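Local coordinates for ParM protein (Staphylococcus aureus, PDB 3JS6) that forms actin-like filaments that probably drive the segregation of plasmid DNA to daughter cells, at residues G165-L170 / Y186-F191; D169-N174 / R293-G298. All blocks are in the same frame, centred on the assembly; numbering follows the deposited sequence.

Contact 1: G165-L170 / Y186-F191; sequences GTLLDL and YSVLDF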
loop_
_atom_site.group_PDB
_atom_site.type_symbol
_atom_site.label_atom_id
_atom_site.label_comp_id
_atom_site.label_asym_id
_atom_site.label_seq_id
_atom_site.Cartn_x
_atom_site.Cartn_y
_atom_site.Cartn_z
ATOM N N GLY A 165 3.791 -5.961 -6.930
ATOM C CA GLY A 165 2.767 -6.573 -6.112
ATOM C C GLY A 165 1.458 -6.529 -6.867
ATOM O O GLY A 165 0.706 -7.493 -6.902
ATOM N N THR A 166 1.199 -5.386 -7.481
ATOM C CA THR A 166 -0.010 -5.178 -8.259
ATOM C C THR A 166 -0.057 -6.143 -9.447
ATOM O O THR A 166 -1.052 -6.810 -9.662
ATOM C CB THR A 166 -0.069 -3.705 -8.731
ATOM O OG1 THR A 166 -0.171 -2.856 -7.578
ATOM C CG2 THR A 166 -1.273 -3.459 -9.625
ATOM N N LEU A 167 1.018 -6.212 -10.225
ATOM C CA LEU A 167 1.050 -7.138 -11.359
ATOM C C LEU A 167 0.785 -8.590 -10.926
ATOM O O LEU A 167 0.051 -9.334 -11.592
ATOM C CB LEU A 167 2.411 -7.055 -12.058
ATOM C CG LEU A 167 2.540 -5.869 -13.003
ATOM C CD1 LEU A 167 3.970 -5.722 -13.483
ATOM C CD2 LEU A 167 1.602 -6.063 -14.166
ATOM N N LEU A 168 1.406 -8.986 -9.820
ATOM C CA LEU A 168 1.280 -10.340 -9.285
ATOM C C LEU A 168 -0.121 -10.680 -8.781
ATOM O O LEU A 168 -0.531 -11.845 -8.801
ATOM C CB LEU A 168 2.299 -10.545 -8.163
ATOM C CG LEU A 168 3.757 -10.584 -8.640
ATOM C CD1 LEU A 168 4.683 -10.703 -7.405
ATOM C CD2 LEU A 168 3.973 -11.750 -9.597
ATOM N N ASP A 169 -0.845 -9.666 -8.315
ATOM C CA ASP A 169 -2.214 -9.839 -7.835
ATOM C C ASP A 169 -3.019 -10.397 -9.007
ATOM O O ASP A 169 -3.829 -11.298 -8.835
ATOM C CB ASP A 169 -2.768 -8.456 -7.401
ATOM C CG ASP A 169 -4.258 -8.471 -6.991
ATOM O OD1 ASP A 169 -4.747 -9.438 -6.356
ATOM O OD2 ASP A 169 -4.944 -7.457 -7.276
ATOM N N LEU A 170 -2.763 -9.873 -10.203
ATOM C CA LEU A 170 -3.506 -10.264 -11.398
ATOM C C LEU A 170 -2.778 -11.171 -12.383
ATOM O O LEU A 170 -3.274 -11.410 -13.478
ATOM C CB LEU A 170 -3.955 -9.012 -12.145
ATOM C CG LEU A 170 -4.750 -8.039 -11.259
ATOM C CD1 LEU A 170 -5.124 -6.809 -12.051
ATOM C CD2 LEU A 170 -5.996 -8.734 -10.731
ATOM N N TYR A 186 3.393 -5.350 -19.990
ATOM C CA TYR A 186 2.293 -4.904 -19.141
ATOM C C TYR A 186 2.627 -3.588 -18.523
ATOM O O TYR A 186 3.790 -3.316 -18.243
ATOM C CB TYR A 186 2.059 -5.889 -17.993
ATOM C CG TYR A 186 1.608 -7.249 -18.435
ATOM C CD1 TYR A 186 2.488 -8.113 -19.070
ATOM C CD2 TYR A 186 0.284 -7.654 -18.267
ATOM C CE1 TYR A 186 2.057 -9.360 -19.535
ATOM C CE2 TYR A 186 -0.157 -8.890 -18.727
ATOM C CZ TYR A 186 0.737 -9.735 -19.359
ATOM O OH TYR A 186 0.325 -10.959 -19.818
ATOM N N SER A 187 1.604 -2.785 -18.261
ATOM C CA SER A 187 1.853 -1.516 -17.625
ATOM C C SER A 187 0.917 -1.384 -16.455
ATOM O O SER A 187 -0.203 -1.902 -16.461
ATOM C CB SER A 187 1.647 -0.356 -18.604
ATOM O OG SER A 187 2.638 -0.363 -19.620
ATOM N N VAL A 188 1.415 -0.742 -15.422
ATOM C CA VAL A 188 0.616 -0.489 -14.239
ATOM C C VAL A 188 0.384 1.013 -14.266
ATOM O O VAL A 188 1.350 1.779 -14.218
ATOM C CB VAL A 188 1.366 -0.837 -12.950
ATOM C CG1 VAL A 188 0.488 -0.455 -11.718
ATOM C CG2 VAL A 188 1.704 -2.323 -12.938
ATOM N N LEU A 189 -0.886 1.403 -14.373
ATOM C CA LEU A 189 -1.324 2.800 -14.426
ATOM C C LEU A 189 -1.942 3.130 -13.062
ATOM O O LEU A 189 -3.094 2.783 -12.774
ATOM C CB LEU A 189 -2.355 2.963 -15.572
ATOM C CG LEU A 189 -3.157 4.272 -15.617
ATOM C CD1 LEU A 189 -2.194 5.447 -15.709
ATOM C CD2 LEU A 189 -4.126 4.270 -16.807
ATOM N N ASP A 190 -1.164 3.809 -12.222
ATOM C CA ASP A 190 -1.560 4.123 -10.850
ATOM C C ASP A 190 -2.024 5.583 -10.620
ATOM O O ASP A 190 -1.204 6.498 -10.583
ATOM C CB ASP A 190 -0.345 3.782 -9.963
ATOM C CG ASP A 190 -0.612 3.922 -8.486
ATOM O OD1 ASP A 190 0.237 3.422 -7.724
ATOM O OD2 ASP A 190 -1.632 4.522 -8.072
ATOM N N PHE A 191 -3.331 5.782 -10.462
ATOM C CA PHE A 191 -3.899 7.112 -10.213
ATOM C C PHE A 191 -3.818 7.418 -8.721
ATOM O O PHE A 191 -4.683 7.013 -7.947
ATOM C CB PHE A 191 -5.364 7.177 -10.673
ATOM C CG PHE A 191 -5.531 7.136 -12.160
ATOM C CD1 PHE A 191 -5.891 5.952 -12.802
ATOM C CD2 PHE A 191 -5.315 8.279 -12.925
ATOM C CE1 PHE A 191 -6.033 5.902 -14.173
ATOM C CE2 PHE A 191 -5.453 8.250 -14.318
ATOM C CZ PHE A 191 -5.812 7.064 -14.945
#

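Contact 2: D169-N174 / R293-G298; sequences DLNMEN and RIIVTG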
loop_
_atom_site.group_PDB
_atom_site.type_symbol
_atom_site.label_atom_id
_atom_site.label_comp_id
_atom_site.label_asym_id
_atom_site.label_seq_id
_atom_site.Cartn_x
_atom_site.Cartn_y
_atom_site.Cartn_z
ATOM N N ASP A 169 -0.845 -9.666 -8.315
ATOM C CA ASP A 169 -2.214 -9.839 -7.835
ATOM C C ASP A 169 -3.019 -10.397 -9.007
ATOM O O ASP A 169 -3.829 -11.298 -8.835
ATOM C CB ASP A 169 -2.768 -8.456 -7.401
ATOM C CG ASP A 169 -4.258 -8.471 -6.991
ATOM O OD1 ASP A 169 -4.747 -9.438 -6.356
ATOM O OD2 ASP A 169 -4.944 -7.457 -7.276
ATOM N N LEU A 170 -2.763 -9.873 -10.203
ATOM C CA LEU A 170 -3.506 -10.264 -11.398
ATOM C C LEU A 170 -2.778 -11.171 -12.383
ATOM O O LEU A 170 -3.274 -11.410 -13.478
ATOM C CB LEU A 170 -3.955 -9.012 -12.145
ATOM C CG LEU A 170 -4.750 -8.039 -11.259
ATOM C CD1 LEU A 170 -5.124 -6.809 -12.051
ATOM C CD2 LEU A 170 -5.996 -8.734 -10.731
ATOM N N ASN A 171 -1.603 -11.666 -12.034
ATOM C CA ASN A 171 -0.923 -12.519 -13.007
ATOM C C ASN A 171 -0.263 -13.734 -12.389
ATOM O O ASN A 171 0.696 -14.283 -12.947
ATOM C CB ASN A 171 0.095 -11.693 -13.788
ATOM C CG ASN A 171 -0.566 -10.766 -14.778
ATOM O OD1 ASN A 171 -0.922 -11.176 -15.883
ATOM N ND2 ASN A 171 -0.757 -9.514 -14.379
HETATM N N MSE A 172 -0.799 -14.153 -11.246
HETATM C CA MSE A 172 -0.254 -15.302 -10.539
HETATM C C MSE A 172 -1.258 -16.098 -9.723
HETATM O O MSE A 172 -2.055 -15.542 -8.949
HETATM C CB MSE A 172 0.890 -14.838 -9.627
HETATM C CG MSE A 172 1.508 -15.916 -8.788
HETATM SE SE MSE A 172 3.028 -15.210 -7.769
HETATM C CE MSE A 172 3.579 -16.895 -7.019
ATOM N N GLU A 173 -1.209 -17.421 -9.882
ATOM C CA GLU A 173 -2.095 -18.290 -9.126
ATOM C C GLU A 173 -1.316 -19.576 -8.853
ATOM O O GLU A 173 -0.468 -19.990 -9.660
ATOM C CB GLU A 173 -3.352 -18.589 -9.944
ATOM C CG GLU A 173 -4.670 -18.295 -9.233
ATOM C CD GLU A 173 -4.802 -16.842 -8.757
ATOM O OE1 GLU A 173 -4.321 -16.532 -7.641
ATOM O OE2 GLU A 173 -5.380 -16.006 -9.494
ATOM N N ASN A 174 -1.582 -20.181 -7.703
ATOM C CA ASN A 174 -0.919 -21.420 -7.298
ATOM C C ASN A 174 0.609 -21.338 -7.392
ATOM O O ASN A 174 1.263 -22.277 -7.845
ATOM C CB ASN A 174 -1.451 -22.568 -8.160
ATOM C CG ASN A 174 -2.954 -22.489 -8.356
ATOM O OD1 ASN A 174 -3.718 -22.523 -7.395
ATOM N ND2 ASN A 174 -3.383 -22.364 -9.604
ATOM N N ARG A 293 -1.637 -5.751 -21.411
ATOM C CA ARG A 293 -2.606 -5.327 -20.396
ATOM C C ARG A 293 -2.085 -4.097 -19.667
ATOM O O ARG A 293 -0.883 -3.906 -19.505
ATOM C CB ARG A 293 -2.830 -6.445 -19.360
ATOM C CG ARG A 293 -4.197 -6.453 -18.637
ATOM C CD ARG A 293 -5.339 -6.879 -19.597
ATOM N NE ARG A 293 -5.065 -8.168 -20.246
ATOM C CZ ARG A 293 -5.219 -9.362 -19.671
ATOM N NH1 ARG A 293 -5.666 -9.461 -18.423
ATOM N NH2 ARG A 293 -4.888 -10.464 -20.334
ATOM N N ILE A 294 -3.004 -3.261 -19.241
ATOM C CA ILE A 294 -2.670 -2.091 -18.466
ATOM C C ILE A 294 -3.561 -2.259 -17.256
ATOM O O ILE A 294 -4.799 -2.277 -17.373
ATOM C CB ILE A 294 -3.040 -0.784 -19.214
ATOM C CG1 ILE A 294 -2.154 -0.616 -20.454
ATOM C CG2 ILE A 294 -2.916 0.377 -18.275
ATOM C CD1 ILE A 294 -2.628 0.498 -21.410
ATOM N N ILE A 295 -2.947 -2.421 -16.094
ATOM C CA ILE A 295 -3.690 -2.592 -14.858
ATOM C C ILE A 295 -3.903 -1.183 -14.325
ATOM O O ILE A 295 -2.948 -0.400 -14.192
ATOM C CB ILE A 295 -2.867 -3.441 -13.842
ATOM C CG1 ILE A 295 -2.830 -4.912 -14.280
ATOM C CG2 ILE A 295 -3.505 -3.424 -12.491
ATOM C CD1 ILE A 295 -1.796 -5.259 -15.250
ATOM N N VAL A 296 -5.157 -0.850 -14.050
ATOM C CA VAL A 296 -5.504 0.480 -13.556
ATOM C C VAL A 296 -5.641 0.334 -12.070
ATOM O O VAL A 296 -6.474 -0.434 -11.609
ATOM C CB VAL A 296 -6.838 0.930 -14.165
ATOM C CG1 VAL A 296 -7.166 2.358 -13.751
ATOM C CG2 VAL A 296 -6.749 0.796 -15.683
ATOM N N THR A 297 -4.827 1.063 -11.311
ATOM C CA THR A 297 -4.868 0.950 -9.851
ATOM C C THR A 297 -4.799 2.343 -9.181
ATOM O O THR A 297 -4.826 3.366 -9.866
ATOM C CB THR A 297 -3.704 0.028 -9.374
ATOM O OG1 THR A 297 -3.911 -0.351 -8.017
ATOM C CG2 THR A 297 -2.352 0.727 -9.512
ATOM N N GLY A 298 -4.734 2.383 -7.855
ATOM C CA GLY A 298 -4.679 3.672 -7.170
ATOM C C GLY A 298 -6.054 4.156 -6.743
ATOM O O GLY A 298 -7.071 3.646 -7.211
#

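Contact 1: G165-L170 / Y186-F191
The branch point of Leu167 sits against one methyl of Val188: CG of Leu167 lies 3.6 Å from CG2 of Val188, the closest approach between segments 165-170 and 186-191. Val188 CG2 lies against the side of this branch carbon, with CD1 (4.1 Å) and CD2 (3.9 Å) of Leu167 spreading past it about at right angles to the line of approach. CD2 has a second neighbour across the contact, reaching CB of Tyr186 at 3.9 Å; it meets the tyrosine at the root of the side chain and approaches the ring obliquely. The other valine branch is turned to Thr166, whose methyl CG2 is 4.1 Å from Val188 CG1. With CG1 anti to the valine backbone N (chi1 176°), the two branches are divided between successive residues of the helix. Leu167 itself leaves its backbone at a slant, but its CG lies anti to its own carbonyl carbon (chi1 -80°), which brings the branch carbon and CD2 over the strand. No hydrogen bond spans the interface, which is buried and purely apolar. It packs helix 162-169 over strand 185-191, the central strand of a five-stranded sheet, consistent with the two-domain actin-like fold, in which a helix here links the domains. The axes of segments 165-169 and 186-191 come within 9.3 Å, with their directions 115° apart. Outside the pair, Ile295 of the neighbouring strand touches both Thr166 and Leu167, and Tyr201 on the strand at the other flank also packs on Leu167. Phe181 meets the Tyr186 ring edge-to-face, while at the end of the helix Asp169 forms a salt bridge with Arg328.

Contact 2: D169-N174 / R293-G298
The flat carboxamide of Asn171 turns its nitrogen end toward Ile295, with ND2 of Asn171 4.5 Å from CD1 of Ile295, a loose contact between an amide and a methyl. That nitrogen is engaged in a hydrogen bond to the carbonyl O of Leu167, which fixes the amide against the C-terminal end of the helix; the Tyr186 side chain packs against Asn171 as well. The main contact is apolar and is made by Leu170. Its CD1 lies 3.7 Å from CG1 of Ile295 and 3.8 Å from Ile295 CG2, so a single leucine methyl rests where the isoleucine divides, and the two side chains run past one another in opposite senses. CG of Leu170 is anti to its carbonyl carbon (chi1 -54°) and CD1 ends an extended reach to the sheet. Leu170 is the first residue to depart from helical backbone angles after helix 162-169, while Ile295 is in the middle of strand 293-297, parallel to strand 185-191 in the second-domain sheet of this actin-like fold. The contact thus packs the residue leaving helix 162-169 onto that sheet. Glu317 also touches Leu170 and pairs in a salt bridge with Arg293. Beyond Asn171 the chain turns away from the sheet into the short strand 172-173.

Contacts 1 and 2 are successive footprints of one chain segment on one sheet, their centres about 5 Å apart: the last turn of helix 162-169 bears on strand 185-191, and the residues just after it on strand 293-297. These neighbouring parallel strands are joined by probable backbone hydrogen bonds, Leu189 N to Ile295 O at 2.7 Å and Ile295 N to Ser187 O at 2.8 Å. Toward the C-terminal ends of the strands, Asp190 OD2 packs 3.3 Å from CA of Gly298. By analogy with other actin-family ATPases, the turns following these two strands would face the nucleotide cleft, which holds no nucleotide in this apo structure.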